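Putative cell adhesion protein (Bacteroides thetaiotaomicron, PDB 4DGU) is a fimbrillin-like protein that probably serves as a building block or adhesive subunit of a pilus on this human gut bacterium. Local coordinates at residues Gly43-Met48 with Tyr83-Asp88. Sequence-based numbering, arbitrary orientation.
Sequences GEVISM and YPALTD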
loop_
_atom_site.group_PDB
_atom_site.type_symbol
_atom_site.label_atom_id
_atom_site.label_comp_id
_atom_site.label_asym_id
_atom_site.label_seq_id
_atom_site.Cartn_x
_atom_site.Cartn_y
_atom_site.Cartn_z
ATOM N N GLY A 43 29.302 11.916 -27.468
ATOM C CA GLY A 43 30.542 11.165 -27.354
ATOM C C GLY A 43 30.380 9.810 -26.702
ATOM O O GLY A 43 31.285 8.980 -26.780
ATOM N N GLU A 44 29.242 9.572 -26.037
ATOM C CA GLU A 44 28.967 8.275 -25.431
ATOM C C GLU A 44 28.615 7.272 -26.539
ATOM O O GLU A 44 28.005 7.643 -27.549
ATOM C CB GLU A 44 27.863 8.361 -24.359
ATOM C CG GLU A 44 28.251 9.194 -23.146
ATOM C CD GLU A 44 29.574 8.822 -22.498
ATOM O OE1 GLU A 44 29.655 7.735 -21.881
ATOM O OE2 GLU A 44 30.549 9.590 -22.661
ATOM N N VAL A 45 29.066 6.024 -26.370
ATOM C CA VAL A 45 28.869 4.939 -27.332
ATOM C C VAL A 45 27.755 3.995 -26.812
ATOM O O VAL A 45 27.757 3.606 -25.641
ATOM C CB VAL A 45 30.213 4.171 -27.602
ATOM C CG1 VAL A 45 30.037 3.012 -28.585
ATOM C CG2 VAL A 45 31.309 5.114 -28.083
ATOM N N ILE A 46 26.815 3.641 -27.710
ATOM C CA ILE A 46 25.723 2.682 -27.490
ATOM C C ILE A 46 25.863 1.545 -28.515
ATOM O O ILE A 46 26.429 1.752 -29.592
ATOM C CB ILE A 46 24.296 3.318 -27.579
ATOM C CG1 ILE A 46 24.034 3.960 -28.972
ATOM C CG2 ILE A 46 24.001 4.280 -26.420
ATOM C CD1 ILE A 46 22.644 3.969 -29.375
ATOM N N SER A 47 25.338 0.358 -28.170
ATOM C CA SER A 47 25.235 -0.780 -29.075
ATOM C C SER A 47 23.852 -0.707 -29.659
ATOM O O SER A 47 22.879 -0.804 -28.916
ATOM C CB SER A 47 25.441 -2.105 -28.345
ATOM O OG SER A 47 26.739 -2.161 -27.799
HETATM N N MSE A 48 23.739 -0.481 -30.964
HETATM C CA MSE A 48 22.432 -0.380 -31.572
HETATM C C MSE A 48 22.251 -1.397 -32.705
HETATM O O MSE A 48 23.205 -1.725 -33.394
HETATM C CB MSE A 48 22.225 1.038 -32.076
HETATM C CG MSE A 48 20.831 1.272 -32.555
HETATM SE SE MSE A 48 20.527 3.074 -33.095
HETATM C CE MSE A 48 21.730 3.173 -34.597
ATOM N N TYR A 83 23.053 0.708 -23.332
ATOM C CA TYR A 83 23.961 1.691 -22.766
ATOM C C TYR A 83 24.297 1.287 -21.336
ATOM O O TYR A 83 23.393 1.135 -20.535
ATOM C CB TYR A 83 23.465 3.148 -22.811
ATOM C CG TYR A 83 24.532 4.070 -22.260
ATOM C CD1 TYR A 83 25.670 4.374 -23.007
ATOM C CD2 TYR A 83 24.476 4.524 -20.940
ATOM C CE1 TYR A 83 26.705 5.136 -22.469
ATOM C CE2 TYR A 83 25.509 5.283 -20.388
ATOM C CZ TYR A 83 26.618 5.595 -21.161
ATOM O OH TYR A 83 27.634 6.348 -20.630
ATOM N N PRO A 84 25.589 1.105 -20.993
ATOM C CA PRO A 84 26.796 1.226 -21.853
ATOM C C PRO A 84 26.833 0.168 -22.982
ATOM O O PRO A 84 26.065 -0.801 -22.936
ATOM C CB PRO A 84 27.948 1.031 -20.851
ATOM C CG PRO A 84 27.356 1.292 -19.486
ATOM C CD PRO A 84 25.954 0.760 -19.606
ATOM N N ALA A 85 27.708 0.350 -23.990
ATOM C CA ALA A 85 27.849 -0.578 -25.128
ATOM C C ALA A 85 28.219 -2.014 -24.681
ATOM O O ALA A 85 28.869 -2.199 -23.653
ATOM C CB ALA A 85 28.901 -0.059 -26.100
ATOM N N LEU A 86 27.808 -3.016 -25.465
ATOM C CA LEU A 86 28.096 -4.425 -25.205
ATOM C C LEU A 86 29.508 -4.814 -25.602
ATOM O O LEU A 86 30.142 -4.124 -26.409
ATOM C CB LEU A 86 27.137 -5.321 -26.009
ATOM C CG LEU A 86 25.643 -5.094 -25.895
ATOM C CD1 LEU A 86 24.913 -5.917 -26.934
ATOM C CD2 LEU A 86 25.143 -5.419 -24.498
ATOM N N THR A 87 29.940 -6.013 -25.126
ATOM C CA THR A 87 31.179 -6.705 -25.502
ATOM C C THR A 87 30.990 -7.231 -26.948
ATOM O O THR A 87 29.838 -7.368 -27.392
ATOM C CB THR A 87 31.483 -7.827 -24.505
ATOM N N ASP A 88 32.099 -7.508 -27.691
ATOM C CA ASP A 88 32.041 -7.987 -29.092
ATOM C C ASP A 88 31.255 -9.325 -29.220
ATOM O O ASP A 88 30.551 -9.526 -30.218
ATOM C CB ASP A 88 33.450 -8.122 -29.695
HETATM O O HOH W 1 29.543 2.466 -24.084
#
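Two first torsions set up the grip between the strand Val45-Met48 and the loop Tyr83-Leu86: Tyr83 holds CG anti to its own N (chi1 -177°), which sends the ring along the strand toward Glu44, while Ser47 keeps OG beside its backbone N, aimed at Leu86. The setting is a mixed beta-sheet of the fimbrillin-like fold, at the end of strand 77-83, which pairs antiparallel with strand 45-50 and then, at the cis peptide before Pro84, the chain leaves the sheet. Glu44 OE1 accepts a hydrogen bond from Tyr83 OH (2.8 Å), met on the anti side of a carboxylate turned 76° from the ring. A tyrosine suits this place because its ring can also pack against Ile46 CG2, 3.8 Å from Tyr83 CD1, while its hydroxyl reaches the acid. Where direct backbone pairing lapses, a water bridges the two segments, donating to Val45 O and accepting from Ala85 N. The small Ala85 lets the loop run close, its CB 4.1 Å from Val45 CG1. Serine, short and polar, suits its place because its hydroxyl oxygen can accept a hydrogen bond from the loop backbone: Leu86 N points almost straight at Ser47 OG, 2.7 Å away, with an N-H...O angle of 164°.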